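Local coordinates for cell envelope-related transcriptional attenuator domain-containing protein (Streptococcus agalactiae, PDB 3OKZ) that is of unknown function but probably takes part in attaching glycopolymers to the cell envelope, at residues K74-T79 with A94-M99; T133-F138 with D175-Y180; S204-I209 with A233-L238; K242-K247 with Q271-K276. All coordinates share one frame; numbering follows the deposited sequence.

Interaction 1. Residues K74-T79 with A94-M99; sequences KNNGQT and AEMALM
The side-chain amide of Asn76 is the flat group here, and one of its faces is covered by the end of Met96, modelled as selenomethionine. Met96 CE stands 3.5 Å from Asn76 CG and almost equally far from Asn76 CB (3.6 Å). Its displacement from CG lies roughly 12° from the normal of the amide plane, so the methyl sits over the face. Met96 SE follows on the same side, 4.1 Å from Asn76 CG. The amide's polar atoms are used in other directions: ND2 is hydrogen-bonded to Ser91 O, while OD1 receives a weak bond from Gln78 N at 3.3 Å. That last bond closes an Asx turn inside the type I beta turn running from Asn76 to Thr79, whose backbone bond joins Thr79 N to Asn76 O. The turn belongs to the loop between strands 67-69 and 82-84 of the LytR/CpsA/Psr domain; Met96 comes from helix 93-105, which packs on strand 20-28 through Ala97 and Leu98. Met96 reaches the loop with CG anti to the backbone N (chi1 -172°) and the chain still extended at SE; a bend at chi3, -101°, then swings CE across toward Thr79. There CE meets Thr79 OG1, a hydroxyl bonded to Pro73 O, and Pro73 and Ala88 also touch the Met96 side chain.

Interaction 2. Residues T133-F138 with D175-Y180; sequences TNKFDF and DPEGDY
Lys135 reaches across to Glu177 over the Phe136 ring. From CB the chain turns so that CG lies between the backbone N and the carbonyl carbon (chi1 57°), which sets CG 4.2 Å above the plane of the Phe136 ring, over its centre. CD and CE continue fully extended and deliver NZ to Glu177 OE1 at 3.1 Å, a salt bridge that uses the syn lone pair of that oxygen. Asp175 OD1 is 4.7 Å from Lys135 NZ, which may add to the favourable field, though the charged atoms are not in contact. The Phe136 ring makes the second touch: its CZ edge lies 3.9 Å from Asp175 CG, ring and carboxylate planes being 75° apart. Both oxygens of Asp175 have partners: Glu177 N makes a capping bond to OD1 from above the carboxylate plane, and OD2 forms a salt bridge with Arg185. The contact thus joins the loop leaving strand 130-134, itself paired with strand 156-160, to the turn that leads into helix 178-200.

Interaction 3. Residues S204-I209 with A233-L238; sequences SSYKKI and AYKDSL
Lys235 NZ is gripped by two oxygens: Asn201 OD1, its stronger partner, and Tyr206 OH, to which it donates a weak hydrogen bond of 3.3 Å. The geometry is consistent with a weak bond: it is long, and at the oxygen the CZ-OH-NZ angle is about 164°, so the ammonium lies nearly on the extension of the phenol C-O bond instead of beside it, where the hydroxyl's lone pairs would be expected. Tyr206 OH also has a weak hydrogen bond with Leu198 O. The two side chains cross at about a right angle and meet through the phenol oxygen and the outer part of the lysine chain, which agrees with the small buried surface of 66 Å² and with CA atoms of Tyr206 and Lys235 11.2 Å apart. Lys235 sets out with CG anti to the backbone N and runs on roughly extended, which brings its CD to 4.1 Å from Tyr206 OH; the last turn, at chi4 (72°), sets the place of NZ. The tyrosine rests on Ile197, and Leu238 touches Leu198, so both segments also pack on the end of helix 178-200. This is a surface contact within an alpha/beta fold: helix 203-212, the next helix after 178-200, meets through one weak bond the loop that leads from helix 228-232 into strand 241-252.

Interaction 4. Residues K242-K247 with Q271-K276; sequences KSYQLK and QNRIKK
Arg273 lays its guanidinium on one face of the Tyr244 ring, a cation-pi stack with the two centres 3.8 Å apart and the planes inclined by 28°. The overlap is offset toward the rim: Arg273 CZ comes to 3.4 Å from Tyr244 CD2, and Arg273 NH1 stands off the ring plane, a little beyond the CD2-CE2 bond, 3.3 Å from Tyr244 CE2. NH2 extends back over the start of the side chain, 3.7 Å from Tyr244 CB. The arginine leaves its helix with CG anti to the backbone N and then folds at chi2 (-105°) and at chi3; these bends turn the guanidinium broadside to the ring, so that the charge probably meets the pi face, away from the phenol oxygen. Behind this first shell, the tyrosine is held by its strand. Its backbone is hydrogen-bonded to Met59 and Ser61 of strand 56-62, and its side chain also touches Thr58 and Thr60. On the arginine's side, the helix is anchored by Ile274, which packs on Leu47 and Thr49 of strand 41-51, and by the salt bridge from Lys275 to Asp106. Gln245, the next residue of the strand, points away from the helix and bonds through OE1 to Arg187. Strand 241-252 is therefore sandwiched, with helix 264-277 on the Tyr244 side of the sheet and helix 178-200 on the Gln245 side.

The four contacts follow one another along the chain without interleaving and are spread around the central sheet. Interactions 1 and 2 are the farthest apart, with centres 34 Å from each other on opposite sides of the chain's centre. Direct touch is confined to interactions 2 and 4: Tyr180 CD1 lies 3.7 Å from Gln245 CG, and the same ring's OH packs on Lys247, bringing the start of helix 178-200 against strand 241-252. Interaction 3 adjoins interaction 4 in sequence, the loop of 233-238 running into that strand, although their centres are 24 Å apart. Interaction 1 stays about 11 Å from interaction 4 at the nearest atoms. None of the four is identified with a catalytic or ligand site.

Interaction 1. Residues K74-T79 with A94-M99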
loop_
_atom_site.group_PDB
_atom_site.type_symbol
_atom_site.label_atom_id
_atom_site.label_comp_id
_atom_site.label_asym_id
_atom_site.label_seq_id
_atom_site.Cartn_x
_atom_site.Cartn_y
_atom_site.Cartn_z
ATOM N N LYS A 74 -9.545 -7.716 -20.343
ATOM C CA LYS A 74 -10.689 -8.461 -20.856
ATOM C C LYS A 74 -10.553 -9.970 -20.685
ATOM O O LYS A 74 -11.544 -10.677 -20.505
ATOM C CB LYS A 74 -10.911 -8.113 -22.329
ATOM C CG LYS A 74 -12.073 -8.836 -22.974
ATOM C CD LYS A 74 -12.321 -8.326 -24.384
ATOM C CE LYS A 74 -13.418 -9.115 -25.063
ATOM N NZ LYS A 74 -14.643 -9.132 -24.226
ATOM N N ASN A 75 -9.324 -10.461 -20.728
ATOM C CA ASN A 75 -9.084 -11.887 -20.592
ATOM C C ASN A 75 -9.218 -12.362 -19.139
ATOM O O ASN A 75 -8.770 -13.456 -18.800
ATOM C CB ASN A 75 -7.689 -12.211 -21.140
ATOM C CG ASN A 75 -7.548 -13.660 -21.577
ATOM O OD1 ASN A 75 -6.692 -13.987 -22.404
ATOM N ND2 ASN A 75 -8.378 -14.536 -21.020
ATOM N N ASN A 76 -9.846 -11.550 -18.286
ATOM C CA ASN A 76 -10.012 -11.917 -16.872
ATOM C C ASN A 76 -11.479 -12.084 -16.447
ATOM O O ASN A 76 -12.304 -11.170 -16.598
ATOM C CB ASN A 76 -9.328 -10.880 -15.967
ATOM C CG ASN A 76 -8.807 -11.491 -14.670
ATOM O OD1 ASN A 76 -9.577 -11.985 -13.842
ATOM N ND2 ASN A 76 -7.491 -11.471 -14.497
ATOM N N GLY A 77 -11.791 -13.256 -15.899
ATOM C CA GLY A 77 -13.150 -13.528 -15.467
ATOM C C GLY A 77 -13.732 -12.552 -14.453
ATOM O O GLY A 77 -14.947 -12.432 -14.320
ATOM N N GLN A 78 -12.874 -11.834 -13.741
ATOM C CA GLN A 78 -13.358 -10.906 -12.732
ATOM C C GLN A 78 -13.379 -9.418 -13.084
ATOM O O GLN A 78 -13.709 -8.593 -12.236
ATOM C CB GLN A 78 -12.570 -11.113 -11.439
ATOM C CG GLN A 78 -12.934 -12.381 -10.709
ATOM C CD GLN A 78 -14.404 -12.416 -10.364
ATOM O OE1 GLN A 78 -15.011 -11.374 -10.105
ATOM N NE2 GLN A 78 -14.987 -13.616 -10.345
ATOM N N THR A 79 -13.038 -9.065 -14.318
ATOM C CA THR A 79 -13.054 -7.658 -14.707
ATOM C C THR A 79 -14.493 -7.150 -14.693
ATOM O O THR A 79 -15.427 -7.925 -14.898
ATOM C CB THR A 79 -12.474 -7.456 -16.122
ATOM O OG1 THR A 79 -11.189 -8.085 -16.209
ATOM C CG2 THR A 79 -12.321 -5.972 -16.428
ATOM N N ALA A 94 -0.752 -7.972 -9.668
ATOM C CA ALA A 94 -0.217 -6.630 -9.863
ATOM C C ALA A 94 -0.959 -5.764 -10.883
ATOM O O ALA A 94 -1.438 -4.672 -10.550
ATOM C CB ALA A 94 1.254 -6.727 -10.240
ATOM N N GLU A 95 -1.045 -6.249 -12.121
ATOM C CA GLU A 95 -1.716 -5.517 -13.195
ATOM C C GLU A 95 -3.133 -5.046 -12.889
ATOM O O GLU A 95 -3.475 -3.881 -13.127
ATOM C CB GLU A 95 -1.736 -6.374 -14.456
ATOM C CG GLU A 95 -2.657 -5.880 -15.556
ATOM C CD GLU A 95 -2.415 -6.613 -16.856
ATOM O OE1 GLU A 95 -1.570 -6.150 -17.657
ATOM O OE2 GLU A 95 -3.058 -7.661 -17.068
HETATM N N MSE A 96 -3.957 -5.953 -12.373
HETATM C CA MSE A 96 -5.348 -5.635 -12.060
HETATM C C MSE A 96 -5.421 -4.724 -10.848
HETATM O O MSE A 96 -6.275 -3.848 -10.773
HETATM C CB MSE A 96 -6.152 -6.923 -11.821
HETATM C CG MSE A 96 -7.660 -6.723 -11.682
HETATM SE SE MSE A 96 -8.649 -8.384 -11.948
HETATM C CE MSE A 96 -9.236 -8.095 -13.765
ATOM N N ALA A 97 -4.515 -4.929 -9.902
ATOM C CA ALA A 97 -4.481 -4.094 -8.720
ATOM C C ALA A 97 -4.160 -2.695 -9.206
ATOM O O ALA A 97 -4.828 -1.719 -8.847
ATOM C CB ALA A 97 -3.404 -4.568 -7.776
ATOM N N LEU A 98 -3.134 -2.592 -10.042
ATOM C CA LEU A 98 -2.756 -1.294 -10.552
ATOM C C LEU A 98 -3.923 -0.659 -11.293
ATOM O O LEU A 98 -4.346 0.453 -10.959
ATOM C CB LEU A 98 -1.551 -1.403 -11.480
ATOM C CG LEU A 98 -1.111 -0.024 -11.977
ATOM C CD1 LEU A 98 -0.543 0.772 -10.821
ATOM C CD2 LEU A 98 -0.086 -0.165 -13.079
HETATM N N MSE A 99 -4.458 -1.370 -12.283
HETATM C CA MSE A 99 -5.563 -0.837 -13.069
HETATM C C MSE A 99 -6.757 -0.426 -12.217
HETATM O O MSE A 99 -7.334 0.655 -12.414
HETATM C CB MSE A 99 -5.982 -1.855 -14.120
HETATM C CG MSE A 99 -4.866 -2.152 -15.121
HETATM SE SE MSE A 99 -5.399 -3.260 -16.597
HETATM C CE MSE A 99 -5.669 -1.872 -17.918
#

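Interaction 2. Residues T133-F138 with D175-Y180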
loop_
_atom_site.group_PDB
_atom_site.type_symbol
_atom_site.label_atom_id
_atom_site.label_comp_id
_atom_site.label_asym_id
_atom_site.label_seq_id
_atom_site.Cartn_x
_atom_site.Cartn_y
_atom_site.Cartn_z
ATOM N N THR A 133 6.252 0.666 19.738
ATOM C CA THR A 133 5.603 0.647 21.050
ATOM C C THR A 133 4.226 -0.029 21.006
ATOM O O THR A 133 3.341 0.396 20.260
ATOM C CB THR A 133 5.420 2.093 21.590
ATOM O OG1 THR A 133 6.686 2.770 21.606
ATOM C CG2 THR A 133 4.832 2.068 22.989
ATOM N N ASN A 134 4.054 -1.078 21.807
ATOM C CA ASN A 134 2.788 -1.807 21.859
ATOM C C ASN A 134 1.891 -1.165 22.901
ATOM O O ASN A 134 1.989 -1.462 24.085
ATOM C CB ASN A 134 3.034 -3.273 22.217
ATOM C CG ASN A 134 1.753 -4.012 22.544
ATOM O OD1 ASN A 134 0.725 -3.807 21.900
ATOM N ND2 ASN A 134 1.810 -4.884 23.541
ATOM N N LYS A 135 1.010 -0.286 22.447
ATOM C CA LYS A 135 0.126 0.437 23.352
ATOM C C LYS A 135 -0.818 -0.459 24.139
ATOM O O LYS A 135 -1.441 -0.008 25.094
ATOM C CB LYS A 135 -0.678 1.486 22.574
ATOM C CG LYS A 135 -1.489 0.887 21.437
ATOM C CD LYS A 135 -2.387 1.897 20.736
ATOM C CE LYS A 135 -3.215 1.197 19.664
ATOM N NZ LYS A 135 -4.176 2.105 18.984
ATOM N N PHE A 136 -0.908 -1.729 23.756
ATOM C CA PHE A 136 -1.801 -2.657 24.446
ATOM C C PHE A 136 -1.244 -3.257 25.737
ATOM O O PHE A 136 -0.109 -3.007 26.133
ATOM C CB PHE A 136 -2.210 -3.801 23.513
ATOM C CG PHE A 136 -2.801 -3.341 22.217
ATOM C CD1 PHE A 136 -2.040 -3.343 21.051
ATOM C CD2 PHE A 136 -4.112 -2.877 22.164
ATOM C CE1 PHE A 136 -2.578 -2.887 19.853
ATOM C CE2 PHE A 136 -4.660 -2.416 20.968
ATOM C CZ PHE A 136 -3.894 -2.422 19.812
ATOM N N ASP A 137 -2.074 -4.058 26.388
ATOM C CA ASP A 137 -1.710 -4.718 27.624
ATOM C C ASP A 137 -1.260 -6.134 27.332
ATOM O O ASP A 137 -0.460 -6.700 28.063
ATOM C CB ASP A 137 -2.909 -4.748 28.555
ATOM C CG ASP A 137 -2.991 -3.531 29.430
ATOM O OD1 ASP A 137 -2.787 -2.413 28.914
ATOM O OD2 ASP A 137 -3.263 -3.697 30.637
ATOM N N PHE A 138 -1.787 -6.702 26.257
ATOM C CA PHE A 138 -1.452 -8.061 25.848
ATOM C C PHE A 138 -0.376 -8.035 24.768
ATOM O O PHE A 138 0.033 -6.966 24.318
ATOM C CB PHE A 138 -2.701 -8.752 25.310
ATOM C CG PHE A 138 -3.511 -7.886 24.397
ATOM C CD1 PHE A 138 -4.291 -6.851 24.913
ATOM C CD2 PHE A 138 -3.451 -8.062 23.020
ATOM C CE1 PHE A 138 -4.994 -5.998 24.067
ATOM C CE2 PHE A 138 -4.146 -7.222 22.167
ATOM C CZ PHE A 138 -4.920 -6.184 22.688
ATOM N N ASP A 175 -7.526 -5.441 17.840
ATOM C CA ASP A 175 -7.515 -3.988 17.731
ATOM C C ASP A 175 -8.913 -3.480 17.392
ATOM O O ASP A 175 -9.455 -3.744 16.313
ATOM C CB ASP A 175 -6.508 -3.520 16.664
ATOM C CG ASP A 175 -6.273 -2.005 16.693
ATOM O OD1 ASP A 175 -6.956 -1.304 17.468
ATOM O OD2 ASP A 175 -5.405 -1.507 15.937
ATOM N N PRO A 176 -9.522 -2.750 18.329
ATOM C CA PRO A 176 -10.862 -2.186 18.147
ATOM C C PRO A 176 -10.968 -1.446 16.809
ATOM O O PRO A 176 -12.032 -1.400 16.199
ATOM C CB PRO A 176 -10.996 -1.235 19.334
ATOM C CG PRO A 176 -10.171 -1.899 20.392
ATOM C CD PRO A 176 -8.951 -2.370 19.635
ATOM N N GLU A 177 -9.859 -0.871 16.352
ATOM C CA GLU A 177 -9.852 -0.132 15.087
ATOM C C GLU A 177 -9.731 -1.044 13.868
ATOM O O GLU A 177 -9.644 -0.573 12.734
ATOM C CB GLU A 177 -8.714 0.885 15.086
ATOM C CG GLU A 177 -8.805 1.893 16.216
ATOM C CD GLU A 177 -7.435 2.357 16.675
ATOM O OE1 GLU A 177 -6.682 1.528 17.248
ATOM O OE2 GLU A 177 -7.110 3.545 16.457
ATOM N N GLY A 178 -9.728 -2.350 14.107
ATOM C CA GLY A 178 -9.639 -3.294 13.012
ATOM C C GLY A 178 -8.646 -2.921 11.935
ATOM O O GLY A 178 -7.549 -2.464 12.238
ATOM N N ASP A 179 -9.045 -3.083 10.676
ATOM C CA ASP A 179 -8.165 -2.809 9.546
ATOM C C ASP A 179 -7.594 -1.406 9.470
ATOM O O ASP A 179 -6.662 -1.161 8.715
ATOM C CB ASP A 179 -8.871 -3.145 8.232
ATOM C CG ASP A 179 -7.894 -3.544 7.130
ATOM O OD1 ASP A 179 -7.088 -4.475 7.361
ATOM O OD2 ASP A 179 -7.932 -2.935 6.037
ATOM N N TYR A 180 -8.133 -0.477 10.244
ATOM C CA TYR A 180 -7.607 0.886 10.227
ATOM C C TYR A 180 -6.475 1.005 11.224
ATOM O O TYR A 180 -5.512 1.745 11.003
ATOM C CB TYR A 180 -8.727 1.893 10.513
ATOM C CG TYR A 180 -9.743 1.881 9.392
ATOM C CD1 TYR A 180 -9.332 2.050 8.066
ATOM C CD2 TYR A 180 -11.093 1.643 9.636
ATOM C CE1 TYR A 180 -10.229 1.978 7.020
ATOM C CE2 TYR A 180 -12.006 1.569 8.586
ATOM C CZ TYR A 180 -11.564 1.738 7.281
ATOM O OH TYR A 180 -12.451 1.690 6.230
#

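Interaction 3. Residues S204-I209 with A233-L238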
loop_
_atom_site.group_PDB
_atom_site.type_symbol
_atom_site.label_atom_id
_atom_site.label_comp_id
_atom_site.label_asym_id
_atom_site.label_seq_id
_atom_site.Cartn_x
_atom_site.Cartn_y
_atom_site.Cartn_z
ATOM N N SER A 204 26.350 2.766 -0.789
ATOM C CA SER A 204 26.870 1.408 -0.677
ATOM C C SER A 204 25.880 0.637 0.192
ATOM O O SER A 204 25.425 -0.459 -0.159
ATOM C CB SER A 204 28.248 1.421 -0.009
ATOM O OG SER A 204 28.799 0.119 0.085
ATOM N N SER A 205 25.542 1.230 1.327
ATOM C CA SER A 205 24.594 0.598 2.216
ATOM C C SER A 205 23.267 0.368 1.493
ATOM O O SER A 205 22.618 -0.645 1.717
ATOM C CB SER A 205 24.381 1.461 3.459
ATOM O OG SER A 205 25.566 1.510 4.230
ATOM N N TYR A 206 22.873 1.289 0.614
ATOM C CA TYR A 206 21.611 1.133 -0.106
ATOM C C TYR A 206 21.645 -0.056 -1.055
ATOM O O TYR A 206 20.731 -0.885 -1.055
ATOM C CB TYR A 206 21.258 2.392 -0.912
ATOM C CG TYR A 206 21.144 3.637 -0.083
ATOM C CD1 TYR A 206 20.560 3.600 1.187
ATOM C CD2 TYR A 206 21.610 4.857 -0.561
ATOM C CE1 TYR A 206 20.446 4.752 1.962
ATOM C CE2 TYR A 206 21.499 6.015 0.202
ATOM C CZ TYR A 206 20.916 5.957 1.463
ATOM O OH TYR A 206 20.787 7.102 2.215
ATOM N N LYS A 207 22.694 -0.129 -1.870
ATOM C CA LYS A 207 22.826 -1.221 -2.821
ATOM C C LYS A 207 22.641 -2.546 -2.104
ATOM O O LYS A 207 21.872 -3.396 -2.536
ATOM C CB LYS A 207 24.208 -1.205 -3.475
ATOM C CG LYS A 207 24.414 -0.104 -4.502
ATOM C CD LYS A 207 25.674 -0.370 -5.313
ATOM C CE LYS A 207 25.876 0.664 -6.401
ATOM N NZ LYS A 207 27.096 0.360 -7.192
ATOM N N LYS A 208 23.349 -2.694 -0.990
ATOM C CA LYS A 208 23.306 -3.919 -0.207
ATOM C C LYS A 208 21.897 -4.242 0.243
ATOM O O LYS A 208 21.453 -5.381 0.172
ATOM C CB LYS A 208 24.230 -3.808 1.011
ATOM C CG LYS A 208 25.729 -3.813 0.684
ATOM C CD LYS A 208 26.564 -4.214 1.907
ATOM C CE LYS A 208 28.059 -4.265 1.601
ATOM N NZ LYS A 208 28.665 -2.923 1.363
ATOM N N ILE A 209 21.188 -3.224 0.696
ATOM C CA ILE A 209 19.836 -3.418 1.161
ATOM C C ILE A 209 18.868 -3.801 0.051
ATOM O O ILE A 209 18.114 -4.766 0.198
ATOM C CB ILE A 209 19.341 -2.163 1.892
ATOM C CG1 ILE A 209 20.112 -2.036 3.210
ATOM C CG2 ILE A 209 17.833 -2.237 2.127
ATOM C CD1 ILE A 209 19.837 -0.775 3.993
ATOM N N ALA A 233 18.040 11.682 -5.961
ATOM C CA ALA A 233 17.428 12.983 -6.106
ATOM C C ALA A 233 16.187 13.109 -5.235
ATOM O O ALA A 233 15.748 14.224 -4.948
ATOM C CB ALA A 233 17.074 13.238 -7.563
ATOM N N TYR A 234 15.620 11.979 -4.801
ATOM C CA TYR A 234 14.411 12.028 -3.973
ATOM C C TYR A 234 14.642 11.674 -2.498
ATOM O O TYR A 234 13.712 11.710 -1.680
ATOM C CB TYR A 234 13.334 11.114 -4.555
ATOM C CG TYR A 234 13.024 11.339 -6.024
ATOM C CD1 TYR A 234 13.874 10.859 -7.016
ATOM C CD2 TYR A 234 11.852 11.993 -6.421
ATOM C CE1 TYR A 234 13.567 11.011 -8.377
ATOM C CE2 TYR A 234 11.533 12.154 -7.775
ATOM C CZ TYR A 234 12.396 11.654 -8.749
ATOM O OH TYR A 234 12.079 11.768 -10.089
ATOM N N LYS A 235 15.891 11.354 -2.164
ATOM C CA LYS A 235 16.271 10.984 -0.799
ATOM C C LYS A 235 15.895 12.041 0.237
ATOM O O LYS A 235 15.561 11.712 1.374
ATOM C CB LYS A 235 17.783 10.703 -0.724
ATOM C CG LYS A 235 18.315 10.509 0.703
ATOM C CD LYS A 235 19.806 10.777 0.779
ATOM C CE LYS A 235 20.222 11.266 2.161
ATOM N NZ LYS A 235 20.188 10.200 3.208
ATOM N N ASP A 236 15.955 13.310 -0.144
ATOM C CA ASP A 236 15.618 14.385 0.785
ATOM C C ASP A 236 14.113 14.436 0.983
ATOM O O ASP A 236 13.631 14.747 2.068
ATOM C CB ASP A 236 16.111 15.730 0.243
ATOM C CG ASP A 236 17.501 15.639 -0.346
ATOM O OD1 ASP A 236 17.662 14.952 -1.380
ATOM O OD2 ASP A 236 18.432 16.241 0.226
ATOM N N SER A 237 13.381 14.126 -0.081
ATOM C CA SER A 237 11.924 14.143 -0.052
ATOM C C SER A 237 11.371 13.153 0.955
ATOM O O SER A 237 10.332 13.393 1.577
ATOM C CB SER A 237 11.361 13.823 -1.441
ATOM O OG SER A 237 11.686 14.852 -2.360
ATOM N N LEU A 238 12.070 12.036 1.119
ATOM C CA LEU A 238 11.638 11.005 2.049
ATOM C C LEU A 238 11.799 11.456 3.503
ATOM O O LEU A 238 11.355 10.778 4.427
ATOM C CB LEU A 238 12.436 9.729 1.781
ATOM C CG LEU A 238 12.457 9.332 0.295
ATOM C CD1 LEU A 238 13.317 8.090 0.086
ATOM C CD2 LEU A 238 11.033 9.094 -0.192
#

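Interaction 4. Residues K242-K247 with Q271-K276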
loop_
_atom_site.group_PDB
_atom_site.type_symbol
_atom_site.label_atom_id
_atom_site.label_comp_id
_atom_site.label_asym_id
_atom_site.label_seq_id
_atom_site.Cartn_x
_atom_site.Cartn_y
_atom_site.Cartn_z
ATOM N N LYS A 242 3.730 12.493 5.219
ATOM C CA LYS A 242 2.396 12.748 5.750
ATOM C C LYS A 242 1.591 11.520 5.355
ATOM O O LYS A 242 1.442 11.241 4.172
ATOM C CB LYS A 242 1.768 13.987 5.112
ATOM C CG LYS A 242 2.160 15.329 5.726
ATOM C CD LYS A 242 1.553 16.480 4.900
ATOM C CE LYS A 242 1.809 17.861 5.504
ATOM N NZ LYS A 242 1.033 18.086 6.762
ATOM N N SER A 243 1.081 10.791 6.346
ATOM C CA SER A 243 0.300 9.572 6.109
ATOM C C SER A 243 -1.215 9.773 6.192
ATOM O O SER A 243 -1.724 10.451 7.090
ATOM C CB SER A 243 0.711 8.498 7.110
ATOM O OG SER A 243 2.120 8.365 7.139
ATOM N N TYR A 244 -1.933 9.166 5.251
ATOM C CA TYR A 244 -3.386 9.270 5.222
ATOM C C TYR A 244 -4.016 7.909 4.991
ATOM O O TYR A 244 -3.397 7.015 4.408
ATOM C CB TYR A 244 -3.845 10.216 4.113
ATOM C CG TYR A 244 -3.187 11.577 4.128
ATOM C CD1 TYR A 244 -1.859 11.739 3.724
ATOM C CD2 TYR A 244 -3.895 12.706 4.544
ATOM C CE1 TYR A 244 -1.253 12.987 3.734
ATOM C CE2 TYR A 244 -3.299 13.963 4.560
ATOM C CZ TYR A 244 -1.979 14.099 4.156
ATOM O OH TYR A 244 -1.383 15.342 4.189
ATOM N N GLN A 245 -5.256 7.763 5.446
ATOM C CA GLN A 245 -5.997 6.519 5.294
ATOM C C GLN A 245 -7.300 6.789 4.534
ATOM O O GLN A 245 -8.099 7.642 4.920
ATOM C CB GLN A 245 -6.307 5.906 6.671
ATOM C CG GLN A 245 -7.200 4.651 6.623
ATOM C CD GLN A 245 -6.529 3.452 5.974
ATOM O OE1 GLN A 245 -5.529 2.946 6.470
ATOM N NE2 GLN A 245 -7.082 2.996 4.862
ATOM N N LEU A 246 -7.496 6.068 3.439
ATOM C CA LEU A 246 -8.699 6.213 2.632
ATOM C C LEU A 246 -9.754 5.278 3.215
ATOM O O LEU A 246 -9.560 4.065 3.246
ATOM C CB LEU A 246 -8.394 5.823 1.189
ATOM C CG LEU A 246 -9.597 5.754 0.254
ATOM C CD1 LEU A 246 -10.195 7.148 0.089
ATOM C CD2 LEU A 246 -9.163 5.180 -1.081
ATOM N N LYS A 247 -10.864 5.830 3.691
ATOM C CA LYS A 247 -11.900 4.978 4.268
ATOM C C LYS A 247 -13.331 5.417 3.983
ATOM O O LYS A 247 -13.617 6.609 3.884
ATOM C CB LYS A 247 -11.702 4.865 5.784
ATOM C CG LYS A 247 -11.551 6.201 6.487
ATOM C CD LYS A 247 -11.348 6.028 7.992
ATOM C CE LYS A 247 -10.954 7.354 8.651
ATOM N NZ LYS A 247 -10.999 7.309 10.141
ATOM N N GLN A 271 -8.527 12.330 -3.871
ATOM C CA GLN A 271 -7.945 12.239 -5.199
ATOM C C GLN A 271 -7.149 13.515 -5.413
ATOM O O GLN A 271 -5.932 13.493 -5.551
ATOM C CB GLN A 271 -9.035 12.161 -6.278
ATOM C CG GLN A 271 -9.889 10.895 -6.318
ATOM C CD GLN A 271 -10.802 10.874 -7.535
ATOM O OE1 GLN A 271 -11.464 9.877 -7.825
ATOM N NE2 GLN A 271 -10.838 11.987 -8.255
ATOM N N ASN A 272 -7.864 14.634 -5.417
ATOM C CA ASN A 272 -7.281 15.951 -5.643
ATOM C C ASN A 272 -6.107 16.279 -4.722
ATOM O O ASN A 272 -5.171 16.973 -5.125
ATOM C CB ASN A 272 -8.381 17.018 -5.532
ATOM C CG ASN A 272 -9.474 16.850 -6.597
ATOM O OD1 ASN A 272 -10.471 17.574 -6.590
ATOM N ND2 ASN A 272 -9.284 15.894 -7.517
ATOM N N ARG A 273 -6.158 15.786 -3.490
ATOM C CA ARG A 273 -5.077 16.012 -2.535
ATOM C C ARG A 273 -3.848 15.340 -3.140
ATOM O O ARG A 273 -2.752 15.911 -3.171
ATOM C CB ARG A 273 -5.429 15.374 -1.187
ATOM C CG ARG A 273 -4.496 15.720 -0.039
ATOM C CD ARG A 273 -3.579 14.553 0.301
ATOM N NE ARG A 273 -4.319 13.316 0.554
ATOM C CZ ARG A 273 -5.270 13.171 1.477
ATOM N NH1 ARG A 273 -5.620 14.188 2.261
ATOM N NH2 ARG A 273 -5.879 12.000 1.614
ATOM N N ILE A 274 -4.043 14.121 -3.633
ATOM C CA ILE A 274 -2.965 13.371 -4.264
ATOM C C ILE A 274 -2.565 14.063 -5.565
ATOM O O ILE A 274 -1.377 14.252 -5.832
ATOM C CB ILE A 274 -3.396 11.922 -4.574
ATOM C CG1 ILE A 274 -3.596 11.156 -3.266
ATOM C CG2 ILE A 274 -2.366 11.244 -5.445
ATOM C CD1 ILE A 274 -3.805 9.661 -3.454
ATOM N N LYS A 275 -3.557 14.444 -6.370
ATOM C CA LYS A 275 -3.293 15.124 -7.634
ATOM C C LYS A 275 -2.429 16.368 -7.430
ATOM O O LYS A 275 -1.489 16.602 -8.190
ATOM C CB LYS A 275 -4.609 15.497 -8.317
ATOM C CG LYS A 275 -5.259 14.326 -9.022
ATOM C CD LYS A 275 -6.658 14.625 -9.493
ATOM C CE LYS A 275 -7.213 13.432 -10.253
ATOM N NZ LYS A 275 -8.675 13.549 -10.476
ATOM N N LYS A 276 -2.738 17.161 -6.406
ATOM C CA LYS A 276 -1.949 18.353 -6.133
ATOM C C LYS A 276 -0.487 17.963 -5.904
ATOM O O LYS A 276 0.422 18.713 -6.255
ATOM C CB LYS A 276 -2.474 19.088 -4.901
ATOM C CG LYS A 276 -1.626 20.301 -4.518
ATOM C CD LYS A 276 -1.980 20.868 -3.142
ATOM C CE LYS A 276 -3.415 21.379 -3.075
ATOM N NZ LYS A 276 -3.755 21.950 -1.740
#